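Local coordinates for protein lipase aflb (Neosartorya fumigata, PDB 6IDY) that probably hydrolyses ester bonds of lipids, as a fungal lipase with an alpha/beta-hydrolase core and a bound calcium ion, at residues V17-S22 against A418-L423; G168-A173 against A200-V205; V193-P198 against E210-A215; A280-L285 against L423-K428. All coordinates share one frame; numbering follows the deposited sequence.

Contact 1: residues V17-S22 against A418-L423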
loop_
_atom_site.group_PDB
_atom_site.type_symbol
_atom_site.label_atom_id
_atom_site.label_comp_id
_atom_site.label_asym_id
_atom_site.label_seq_id
_atom_site.Cartn_x
_atom_site.Cartn_y
_atom_site.Cartn_z
ATOM N N VAL A 17 14.998 5.006 14.925
ATOM C CA VAL A 17 15.387 4.956 16.338
ATOM C C VAL A 17 15.029 6.267 17.056
ATOM O O VAL A 17 14.359 6.211 18.085
ATOM C CB VAL A 17 16.882 4.551 16.518
ATOM C CG1 VAL A 17 17.408 4.911 17.908
ATOM C CG2 VAL A 17 17.080 3.064 16.246
ATOM N N SER A 18 15.450 7.430 16.505
ATOM C CA SER A 18 15.183 8.753 17.086
ATOM C C SER A 18 13.686 9.071 17.163
ATOM O O SER A 18 13.226 9.548 18.199
ATOM C CB SER A 18 15.948 9.851 16.346
ATOM O OG SER A 18 15.337 10.189 15.112
ATOM N N ILE A 19 12.923 8.777 16.089
ATOM C CA ILE A 19 11.471 9.002 16.058
ATOM C C ILE A 19 10.783 8.179 17.154
ATOM O O ILE A 19 10.010 8.733 17.939
ATOM C CB ILE A 19 10.858 8.748 14.652
ATOM C CG1 ILE A 19 11.372 9.772 13.622
ATOM C CG2 ILE A 19 9.326 8.760 14.711
ATOM C CD1 ILE A 19 11.275 9.301 12.195
ATOM N N LEU A 20 11.106 6.880 17.234
ATOM C CA LEU A 20 10.508 5.989 18.225
ATOM C C LEU A 20 10.940 6.305 19.666
ATOM O O LEU A 20 10.119 6.159 20.574
ATOM C CB LEU A 20 10.729 4.513 17.862
ATOM C CG LEU A 20 9.989 4.048 16.596
ATOM C CD1 LEU A 20 10.654 2.845 15.981
ATOM C CD2 LEU A 20 8.517 3.790 16.861
ATOM N N SER A 21 12.188 6.772 19.873
ATOM C CA SER A 21 12.686 7.152 21.209
ATOM C C SER A 21 11.973 8.418 21.689
ATOM O O SER A 21 11.613 8.504 22.864
ATOM C CB SER A 21 14.196 7.378 21.193
ATOM O OG SER A 21 14.863 6.198 20.779
ATOM N N SER A 22 11.747 9.380 20.768
ATOM C CA SER A 22 11.029 10.628 21.036
ATOM C C SER A 22 9.573 10.313 21.382
ATOM O O SER A 22 9.047 10.882 22.337
ATOM C CB SER A 22 11.083 11.554 19.824
ATOM O OG SER A 22 12.423 11.895 19.512
ATOM N N ALA A 418 5.825 2.326 9.645
ATOM C CA ALA A 418 4.424 2.725 9.785
ATOM C C ALA A 418 4.127 3.221 11.208
ATOM O O ALA A 418 3.498 4.271 11.356
ATOM C CB ALA A 418 3.491 1.586 9.390
ATOM N N LEU A 419 4.669 2.532 12.242
ATOM C CA LEU A 419 4.483 2.938 13.633
ATOM C C LEU A 419 5.160 4.276 13.922
ATOM O O LEU A 419 4.526 5.154 14.505
ATOM C CB LEU A 419 4.957 1.868 14.637
ATOM C CG LEU A 419 4.688 2.206 16.117
ATOM C CD1 LEU A 419 3.192 2.300 16.410
ATOM C CD2 LEU A 419 5.368 1.230 17.035
ATOM N N ALA A 420 6.432 4.429 13.493
ATOM C CA ALA A 420 7.201 5.659 13.661
ATOM C C ALA A 420 6.476 6.845 13.018
ATOM O O ALA A 420 6.317 7.869 13.673
ATOM C CB ALA A 420 8.584 5.493 13.051
ATOM N N GLU A 421 5.987 6.689 11.764
ATOM C CA GLU A 421 5.252 7.742 11.054
ATOM C C GLU A 421 3.943 8.125 11.774
ATOM O O GLU A 421 3.655 9.317 11.917
ATOM C CB GLU A 421 4.977 7.343 9.594
ATOM C CG GLU A 421 6.191 7.433 8.676
ATOM C CD GLU A 421 6.710 8.828 8.386
ATOM O OE1 GLU A 421 5.894 9.773 8.315
ATOM O OE2 GLU A 421 7.941 8.980 8.236
ATOM N N VAL A 422 3.168 7.127 12.235
ATOM C CA VAL A 422 1.903 7.366 12.954
ATOM C C VAL A 422 2.166 8.152 14.250
ATOM O O VAL A 422 1.519 9.180 14.492
ATOM C CB VAL A 422 1.088 6.056 13.202
ATOM C CG1 VAL A 422 -0.056 6.287 14.184
ATOM C CG2 VAL A 422 0.534 5.503 11.897
ATOM N N LEU A 423 3.153 7.696 15.040
ATOM C CA LEU A 423 3.491 8.317 16.319
ATOM C C LEU A 423 4.057 9.725 16.175
ATOM O O LEU A 423 3.703 10.591 16.973
ATOM C CB LEU A 423 4.408 7.413 17.160
ATOM C CG LEU A 423 3.852 6.009 17.522
ATOM C CD1 LEU A 423 4.773 5.289 18.494
ATOM C CD2 LEU A 423 2.448 6.078 18.113
#

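Contact 2: residues G168-A173 against A200-V205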
loop_
_atom_site.group_PDB
_atom_site.type_symbol
_atom_site.label_atom_id
_atom_site.label_comp_id
_atom_site.label_asym_id
_atom_site.label_seq_id
_atom_site.Cartn_x
_atom_site.Cartn_y
_atom_site.Cartn_z
ATOM N N GLY A 168 0.830 2.540 0.758
ATOM C CA GLY A 168 -0.209 2.383 1.759
ATOM C C GLY A 168 -0.029 3.361 2.902
ATOM O O GLY A 168 0.830 4.248 2.852
ATOM N N THR A 169 -0.838 3.190 3.945
ATOM C CA THR A 169 -0.842 4.040 5.134
ATOM C C THR A 169 0.483 4.032 5.886
ATOM O O THR A 169 1.066 2.960 6.114
ATOM C CB THR A 169 -2.001 3.636 6.050
ATOM O OG1 THR A 169 -3.229 3.743 5.331
ATOM C CG2 THR A 169 -2.065 4.461 7.318
ATOM N N ALA A 170 0.950 5.250 6.256
ATOM C CA ALA A 170 2.121 5.524 7.091
ATOM C C ALA A 170 3.451 4.972 6.562
ATOM O O ALA A 170 4.457 5.025 7.273
ATOM C CB ALA A 170 1.858 5.009 8.500
ATOM N N THR A 171 3.465 4.441 5.330
ATOM C CA THR A 171 4.672 3.813 4.798
ATOM C C THR A 171 5.056 4.398 3.440
ATOM O O THR A 171 4.239 4.358 2.518
ATOM C CB THR A 171 4.534 2.272 4.792
ATOM O OG1 THR A 171 3.661 1.848 5.847
ATOM C CG2 THR A 171 5.878 1.568 4.950
ATOM N N PRO A 172 6.276 4.976 3.310
ATOM C CA PRO A 172 6.689 5.544 2.010
ATOM C C PRO A 172 6.784 4.474 0.928
ATOM O O PRO A 172 7.154 3.342 1.222
ATOM C CB PRO A 172 8.069 6.159 2.298
ATOM C CG PRO A 172 8.177 6.236 3.772
ATOM C CD PRO A 172 7.350 5.115 4.312
ATOM N N ALA A 173 6.463 4.847 -0.314
ATOM C CA ALA A 173 6.483 3.968 -1.482
ATOM C C ALA A 173 7.830 3.333 -1.744
ATOM O O ALA A 173 7.897 2.120 -1.944
ATOM C CB ALA A 173 6.025 4.731 -2.713
ATOM N N ALA A 200 3.615 10.552 4.340
ATOM C CA ALA A 200 3.459 9.102 4.200
ATOM C C ALA A 200 1.996 8.642 4.253
ATOM O O ALA A 200 1.644 7.775 5.056
ATOM C CB ALA A 200 4.309 8.377 5.251
ATOM N N SER A 201 1.130 9.270 3.421
ATOM C CA SER A 201 -0.303 8.945 3.310
ATOM C C SER A 201 -1.104 9.081 4.627
ATOM O O SER A 201 -2.178 8.491 4.743
ATOM C CB SER A 201 -0.494 7.547 2.710
ATOM O OG SER A 201 0.255 7.382 1.518
ATOM N N LEU A 202 -0.596 9.849 5.606
ATOM C CA LEU A 202 -1.291 10.040 6.890
ATOM C C LEU A 202 -2.211 11.256 6.892
ATOM O O LEU A 202 -3.116 11.321 7.720
ATOM C CB LEU A 202 -0.335 10.056 8.085
ATOM C CG LEU A 202 0.313 8.711 8.436
ATOM C CD1 LEU A 202 1.424 8.903 9.417
ATOM C CD2 LEU A 202 -0.717 7.708 8.978
ATOM N N ASN A 203 -2.038 12.177 5.925
ATOM C CA ASN A 203 -2.942 13.314 5.765
ATOM C C ASN A 203 -4.226 12.819 5.087
ATOM O O ASN A 203 -4.326 11.648 4.699
ATOM C CB ASN A 203 -2.321 14.412 4.874
ATOM C CG ASN A 203 -1.188 15.214 5.449
ATOM O OD1 ASN A 203 -0.855 15.152 6.634
ATOM N ND2 ASN A 203 -0.576 16.011 4.595
ATOM N N ASP A 204 -5.189 13.728 4.938
ATOM C CA ASP A 204 -6.480 13.549 4.291
ATOM C C ASP A 204 -6.344 12.724 2.988
ATOM O O ASP A 204 -5.588 13.102 2.089
ATOM C CB ASP A 204 -7.057 14.949 4.006
ATOM C CG ASP A 204 -8.461 15.023 3.444
ATOM O OD1 ASP A 204 -9.030 13.960 3.111
ATOM O OD2 ASP A 204 -8.988 16.144 3.337
ATOM N N VAL A 205 -7.053 11.575 2.918
ATOM C CA VAL A 205 -7.069 10.664 1.756
ATOM C C VAL A 205 -7.477 11.424 0.473
ATOM O O VAL A 205 -6.939 11.137 -0.595
ATOM C CB VAL A 205 -7.943 9.392 1.997
ATOM C CG1 VAL A 205 -7.945 8.470 0.775
ATOM C CG2 VAL A 205 -7.471 8.618 3.226
HETATM O O HOH W 1 2.797 6.559 1.985
#

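Contact 3: residues V193-P198 against E210-A215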
loop_
_atom_site.group_PDB
_atom_site.type_symbol
_atom_site.label_atom_id
_atom_site.label_comp_id
_atom_site.label_asym_id
_atom_site.label_seq_id
_atom_site.Cartn_x
_atom_site.Cartn_y
_atom_site.Cartn_z
ATOM N N VAL A 193 7.404 3.119 -11.556
ATOM C CA VAL A 193 7.613 4.445 -10.984
ATOM C C VAL A 193 6.898 4.369 -9.640
ATOM O O VAL A 193 5.956 3.582 -9.502
ATOM C CB VAL A 193 7.138 5.656 -11.847
ATOM C CG1 VAL A 193 7.957 5.793 -13.124
ATOM C CG2 VAL A 193 5.644 5.603 -12.151
ATOM N N TRP A 194 7.348 5.116 -8.643
ATOM C CA TRP A 194 6.605 5.066 -7.387
ATOM C C TRP A 194 6.276 6.456 -6.881
ATOM O O TRP A 194 6.985 7.425 -7.142
ATOM C CB TRP A 194 7.245 4.175 -6.317
ATOM C CG TRP A 194 8.694 4.420 -6.059
ATOM C CD1 TRP A 194 9.228 5.287 -5.154
ATOM C CD2 TRP A 194 9.796 3.693 -6.623
ATOM N NE1 TRP A 194 10.601 5.189 -5.160
ATOM C CE2 TRP A 194 10.978 4.212 -6.047
ATOM C CE3 TRP A 194 9.905 2.682 -7.595
ATOM C CZ2 TRP A 194 12.252 3.731 -6.387
ATOM C CZ3 TRP A 194 11.162 2.219 -7.941
ATOM C CH2 TRP A 194 12.320 2.743 -7.344
ATOM N N LEU A 195 5.141 6.551 -6.209
ATOM C CA LEU A 195 4.631 7.809 -5.720
ATOM C C LEU A 195 4.865 7.957 -4.229
ATOM O O LEU A 195 4.241 7.267 -3.435
ATOM C CB LEU A 195 3.144 7.889 -6.083
ATOM C CG LEU A 195 2.394 9.164 -5.775
ATOM C CD1 LEU A 195 2.850 10.316 -6.678
ATOM C CD2 LEU A 195 0.919 8.928 -5.948
ATOM N N ASN A 196 5.784 8.839 -3.846
ATOM C CA ASN A 196 6.011 9.079 -2.427
ATOM C C ASN A 196 5.037 10.176 -2.003
ATOM O O ASN A 196 5.280 11.355 -2.271
ATOM C CB ASN A 196 7.464 9.455 -2.148
ATOM C CG ASN A 196 8.428 8.325 -2.401
ATOM O OD1 ASN A 196 8.273 7.214 -1.882
ATOM N ND2 ASN A 196 9.450 8.589 -3.204
ATOM N N ILE A 197 3.894 9.772 -1.423
ATOM C CA ILE A 197 2.859 10.700 -0.960
ATOM C C ILE A 197 3.369 11.446 0.284
ATOM O O ILE A 197 3.784 10.786 1.240
ATOM C CB ILE A 197 1.487 9.992 -0.736
ATOM C CG1 ILE A 197 0.945 9.402 -2.073
ATOM C CG2 ILE A 197 0.464 10.942 -0.074
ATOM C CD1 ILE A 197 -0.265 8.431 -1.958
ATOM N N PRO A 198 3.405 12.809 0.269
ATOM C CA PRO A 198 3.898 13.555 1.447
ATOM C C PRO A 198 3.135 13.220 2.727
ATOM O O PRO A 198 1.929 12.954 2.682
ATOM C CB PRO A 198 3.719 15.028 1.043
ATOM C CG PRO A 198 3.678 15.010 -0.460
ATOM C CD PRO A 198 2.979 13.731 -0.807
ATOM N N GLU A 210 -4.994 13.203 -4.979
ATOM C CA GLU A 210 -4.562 14.188 -5.977
ATOM C C GLU A 210 -3.213 13.798 -6.563
ATOM O O GLU A 210 -2.988 13.978 -7.762
ATOM C CB GLU A 210 -4.466 15.587 -5.360
ATOM C CG GLU A 210 -5.818 16.185 -5.023
ATOM C CD GLU A 210 -5.789 17.671 -4.745
ATOM O OE1 GLU A 210 -4.910 18.372 -5.294
ATOM O OE2 GLU A 210 -6.661 18.143 -3.986
ATOM N N TYR A 211 -2.324 13.247 -5.713
ATOM C CA TYR A 211 -1.006 12.783 -6.124
ATOM C C TYR A 211 -1.118 11.610 -7.086
ATOM O O TYR A 211 -0.335 11.539 -8.021
ATOM C CB TYR A 211 -0.138 12.442 -4.904
ATOM C CG TYR A 211 0.224 13.665 -4.091
ATOM C CD1 TYR A 211 1.366 14.405 -4.379
ATOM C CD2 TYR A 211 -0.597 14.108 -3.057
ATOM C CE1 TYR A 211 1.693 15.548 -3.651
ATOM C CE2 TYR A 211 -0.286 15.254 -2.325
ATOM C CZ TYR A 211 0.866 15.964 -2.620
ATOM O OH TYR A 211 1.201 17.067 -1.881
ATOM N N VAL A 212 -2.112 10.719 -6.877
ATOM C CA VAL A 212 -2.379 9.571 -7.747
ATOM C C VAL A 212 -2.944 10.069 -9.084
ATOM O O VAL A 212 -2.444 9.661 -10.131
ATOM C CB VAL A 212 -3.291 8.490 -7.098
ATOM C CG1 VAL A 212 -3.560 7.340 -8.071
ATOM C CG2 VAL A 212 -2.682 7.959 -5.812
ATOM N N ALA A 213 -3.973 10.945 -9.042
ATOM C CA ALA A 213 -4.602 11.521 -10.243
ATOM C C ALA A 213 -3.564 12.239 -11.095
ATOM O O ALA A 213 -3.500 11.994 -12.301
ATOM C CB ALA A 213 -5.716 12.485 -9.854
ATOM N N TYR A 214 -2.707 13.076 -10.464
ATOM C CA TYR A 214 -1.662 13.758 -11.219
ATOM C C TYR A 214 -0.633 12.782 -11.770
ATOM O O TYR A 214 -0.275 12.913 -12.938
ATOM C CB TYR A 214 -1.001 14.906 -10.434
ATOM C CG TYR A 214 -0.050 15.713 -11.292
ATOM C CD1 TYR A 214 -0.517 16.732 -12.117
ATOM C CD2 TYR A 214 1.314 15.437 -11.304
ATOM C CE1 TYR A 214 0.352 17.466 -12.922
ATOM C CE2 TYR A 214 2.191 16.154 -12.113
ATOM C CZ TYR A 214 1.707 17.172 -12.919
ATOM O OH TYR A 214 2.574 17.878 -13.718
ATOM N N ALA A 215 -0.175 11.804 -10.952
ATOM C CA ALA A 215 0.811 10.797 -11.378
ATOM C C ALA A 215 0.309 10.025 -12.589
ATOM O O ALA A 215 1.065 9.829 -13.537
ATOM C CB ALA A 215 1.146 9.843 -10.237
#

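Contact 4: residues A280-L285 against L423-K428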
loop_
_atom_site.group_PDB
_atom_site.type_symbol
_atom_site.label_atom_id
_atom_site.label_comp_id
_atom_site.label_asym_id
_atom_site.label_seq_id
_atom_site.Cartn_x
_atom_site.Cartn_y
_atom_site.Cartn_z
ATOM N N ALA A 280 -6.846 9.987 19.492
ATOM C CA ALA A 280 -6.140 11.013 18.709
ATOM C C ALA A 280 -5.228 10.306 17.703
ATOM O O ALA A 280 -4.277 9.612 18.075
ATOM C CB ALA A 280 -5.345 11.939 19.626
ATOM N N CYS A 281 -5.585 10.419 16.424
ATOM C CA CYS A 281 -4.910 9.720 15.333
ATOM C C CYS A 281 -4.561 10.665 14.198
ATOM O O CYS A 281 -4.146 11.780 14.462
ATOM C CB CYS A 281 -5.780 8.555 14.868
ATOM S SG CYS A 281 -6.397 7.529 16.226
ATOM N N THR A 282 -4.676 10.223 12.941
ATOM C CA THR A 282 -4.374 11.080 11.798
ATOM C C THR A 282 -5.621 11.140 10.913
ATOM O O THR A 282 -6.485 10.264 11.061
ATOM C CB THR A 282 -3.093 10.620 11.042
ATOM O OG1 THR A 282 -3.436 9.715 9.995
ATOM C CG2 THR A 282 -2.018 10.022 11.952
ATOM N N PRO A 283 -5.743 12.132 9.983
ATOM C CA PRO A 283 -6.929 12.172 9.109
ATOM C C PRO A 283 -7.189 10.873 8.351
ATOM O O PRO A 283 -8.321 10.405 8.374
ATOM C CB PRO A 283 -6.619 13.326 8.145
ATOM C CG PRO A 283 -5.709 14.211 8.901
ATOM C CD PRO A 283 -4.842 13.272 9.702
ATOM N N SER A 284 -6.152 10.276 7.710
ATOM C CA SER A 284 -6.316 9.043 6.933
ATOM C C SER A 284 -6.681 7.836 7.787
ATOM O O SER A 284 -7.387 6.963 7.290
ATOM C CB SER A 284 -5.099 8.757 6.063
ATOM O OG SER A 284 -4.033 8.187 6.800
ATOM N N LEU A 285 -6.227 7.788 9.062
ATOM C CA LEU A 285 -6.590 6.684 9.959
ATOM C C LEU A 285 -8.087 6.749 10.253
ATOM O O LEU A 285 -8.781 5.750 10.066
ATOM C CB LEU A 285 -5.770 6.672 11.270
ATOM C CG LEU A 285 -4.232 6.540 11.164
ATOM C CD1 LEU A 285 -3.614 6.220 12.515
ATOM C CD2 LEU A 285 -3.811 5.468 10.151
ATOM N N LEU A 423 3.153 7.696 15.040
ATOM C CA LEU A 423 3.491 8.317 16.319
ATOM C C LEU A 423 4.057 9.725 16.175
ATOM O O LEU A 423 3.703 10.591 16.973
ATOM C CB LEU A 423 4.408 7.413 17.160
ATOM C CG LEU A 423 3.852 6.009 17.522
ATOM C CD1 LEU A 423 4.773 5.289 18.494
ATOM C CD2 LEU A 423 2.448 6.078 18.113
ATOM N N ALA A 424 4.864 9.980 15.133
ATOM C CA ALA A 424 5.448 11.309 14.893
ATOM C C ALA A 424 4.469 12.294 14.243
ATOM O O ALA A 424 4.745 13.492 14.234
ATOM C CB ALA A 424 6.698 11.185 14.032
ATOM N N TYR A 425 3.342 11.804 13.685
ATOM C CA TYR A 425 2.369 12.673 13.020
ATOM C C TYR A 425 1.754 13.661 13.990
ATOM O O TYR A 425 1.187 13.267 15.008
ATOM C CB TYR A 425 1.278 11.870 12.297
ATOM C CG TYR A 425 0.381 12.731 11.431
ATOM C CD1 TYR A 425 -0.724 13.388 11.971
ATOM C CD2 TYR A 425 0.632 12.887 10.070
ATOM C CE1 TYR A 425 -1.550 14.185 11.179
ATOM C CE2 TYR A 425 -0.201 13.662 9.266
ATOM C CZ TYR A 425 -1.289 14.310 9.825
ATOM O OH TYR A 425 -2.113 15.083 9.041
ATOM N N LYS A 426 1.889 14.951 13.669
ATOM C CA LYS A 426 1.378 16.062 14.468
ATOM C C LYS A 426 0.869 17.168 13.534
ATOM O O LYS A 426 1.505 17.420 12.514
ATOM C CB LYS A 426 2.466 16.612 15.418
ATOM C CG LYS A 426 2.852 15.646 16.530
ATOM C CD LYS A 426 4.064 16.093 17.338
ATOM C CE LYS A 426 4.502 14.984 18.268
ATOM N NZ LYS A 426 5.361 15.483 19.376
ATOM N N PRO A 427 -0.265 17.839 13.842
ATOM C CA PRO A 427 -1.140 17.626 15.005
ATOM C C PRO A 427 -2.063 16.424 14.824
ATOM O O PRO A 427 -2.497 16.145 13.708
ATOM C CB PRO A 427 -1.883 18.961 15.128
ATOM C CG PRO A 427 -1.958 19.491 13.720
ATOM C CD PRO A 427 -0.776 18.915 12.964
ATOM N N LYS A 428 -2.318 15.681 15.911
ATOM C CA LYS A 428 -3.211 14.528 15.854
ATOM C C LYS A 428 -4.662 14.987 15.869
ATOM O O LYS A 428 -4.941 16.123 16.257
ATOM C CB LYS A 428 -2.882 13.484 16.934
ATOM C CG LYS A 428 -1.727 12.594 16.500
ATOM C CD LYS A 428 -1.429 11.465 17.459
ATOM C CE LYS A 428 -0.233 10.667 16.987
ATOM N NZ LYS A 428 1.041 11.429 17.121
#

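Contact 1: residues V17-S22 against A418-L423
Leu419 meets the 17-22 helix at one methyl. Its CD2 lies 4.1 Å from CD2 of Leu20. The rest of this side chain turns to other neighbours, among them Ile36, Phe81 and Leu82. Ala420 comes next and sits at the centre of the contact. Its CB points at the other helix, between two side chains. Ile19 CG2 is 3.7 Å from Ala420 CB, and Leu20 CG is 4.1 Å from the same methyl. Ile19 holds CG2 anti to its own backbone N, which brings this branch across to the carbonyl of Ala420, with CG2 3.3 Å from Ala420 O. Leu20 lays CD2 alongside the backbone, 3.9 Å from Ala420 CA. The two helices, 16-24 and 414-424, come from opposite ends of the chain. The axes of 17-22 and 418-423 come within 9.1 Å, at an angle of 51°. The small Ala420 lets bulkier residues of the partner reach its backbone. One turn further on, Leu423 adds its CD1 at 4.4 Å from Leu20 CD2. Leu20 CD2 thus lies among Leu419, Ala420 and Leu423. Leu20 also packs on Ile40 of helix 31-47, and Leu423 reaches Ala33 and Ala37 of that helix.

Contact 2: residues G168-A173 against A200-V205
Ala170 packs against both Ala200 and Leu202. Its backbone N gives a weak, bent hydrogen bond to Ala200 O (2.9 Å, 117° at the hydrogen). Ala200 CB lies against the carbonyl group of Ala170, 3.7 Å from Ala170 C. Leu202 swings its CG anti to its own carbonyl carbon (chi1 -70°), and this carries its branch over Ala170. There Leu202 CD2 lies 3.8 Å from Ala170 CB, and Leu202 CD1 is 4.0 Å from the same atom. Leu202 CD2 also meets Thr169 CG2 at 3.9 Å, with the two side chains at about a right angle. Thr169 turns this methyl anti to its backbone N. Its OG1 is thereby left beside the backbone N, where it is hydrogen-bonded to Gln234 and Gln288. Thr171 folds back within the type II turn from Gly168 to Thr171, its OG1 donating to Thr169 O at 2.8 Å. A water donates to Ser201 OG and to Thr171 O, both at 2.7 Å, and so links the two loops. These loops follow strands 161-166 and 190-195 at the C-terminal edge of the sheet. That is where alpha/beta hydrolases carry their active site. The place of 168-173 after strand 161-166 is consistent with the oxyanion-hole loop of such enzymes.

Contact 3: residues V193-P198 against E210-A215
Leu195 and Pro198 make the tight parts of this contact, both with Tyr211. Leu195 projects from the end of its strand toward the helix, with CG anti to the backbone N (chi1 -175°), and both methyls press on the helix. Its CD2 lies 3.6 Å from Tyr211 C and 3.7 Å from Val212 CG2. Its CD1 reaches Ala215 CB at 4.0 Å, one turn along. The leucine thus fits over a full helical turn, touching backbone as well as side chains. Pro198 comes over one face of the Tyr211 ring. Its CD is 3.7 Å from the ring centroid and 17° off the normal, a CH-pi contact displaced toward the rim. Pro198 CG ends near the hydroxyl, 3.5 Å from Tyr211 OH.

Between these two the packing is looser. Ile197 stands further off, with CG1 4.3 Å from Tyr211 CB. Pro198, though close to the ring, is partly exposed. The Tyr211 side chain also touches Val138, Ala146 and Leu143.

Strand 190-195, helix 205-223 and strand 227-232 make a beta-alpha-beta crossover of the alpha/beta-hydrolase sheet, passing strand 161-166 on the way. The strand and helix segments run nearly antiparallel, at 153°. No hydrogen bond joins them. Their contact rests on dispersion and on the CH-pi interaction, so between these segments complementary shape, not directed bonds, probably does the holding.

Contact 4: residues A280-L285 against L423-K428
Lys428 runs its aliphatic chain along the backbone of Ala280 and Cys281. Its CA makes a CA-H...O contact with Cys281 O at 3.2 Å, and its CB and CG follow over the same oxygen. Further out, CD lies 3.5 Å from Ala280 O. Beside this, the Lys428 and Ala280 CB atoms meet at 4.0 Å. The chain then bends at its last torsion (chi4 70°) and carries NZ back to its own segment. NZ donates to Leu423 O, from well above the carbonyl plane, and to Tyr425 O, nearer its plane; both bonds are 2.8 Å.

Tyr425 is the first residue after helix 414-424. Its CG is anti to the backbone N (chi1 -171°), which points the ring at Thr282 and Pro283. Thr282 CB stands over one ring face in a CH-pi contact, 4.0 Å from the centroid, while its methyl CG2 is 3.6 Å from Tyr425 CD1. Pro283 CD reaches the phenol end at 3.3 Å from Tyr425 OH. That hydroxyl also lies close to the side chain of Asn203.

Thr282 is the N-cap residue of helix 283-287, and its OG1 is hydrogen-bonded to Leu202 O. Cys281, next to it, is tied by a disulfide to Cys273 and pairs through its backbone with Thr429. The start of one helix is thus packed against the end of another. The ammonium group, set among carbonyls at a helix C-terminus, probably gains from the helix dipole, while the lysine methylenes lie along the backbone carbonyls of Ala280 and Cys281. The apolar and CH-pi packing comes from Tyr425 with Thr282 and Pro283.

Overall arrangement
Contacts 1, 2 and 3 are buried, while contact 4 is partly buried. Contact 3 belongs to the hydrolase core, joining sheet and helix by apolar packing. Contact 2, about 11 Å away between centres, lies nearest the centre of the chain and adds a bridging water and one weak backbone hydrogen bond. Contacts 1 and 4 share helix 414-424 and Leu423, and their centres are about 12 Å apart. Contact 1 has no hydrogen bond between its segments and is mainly apolar; contact 4, where the helix ends, turns to carbonyls, a lysine and an aromatic ring. Contact 2 touches the other three: Glu421 and Ala418 pack on Ala170, Ser284 meets Ser201, and Ala173 packs on Leu195.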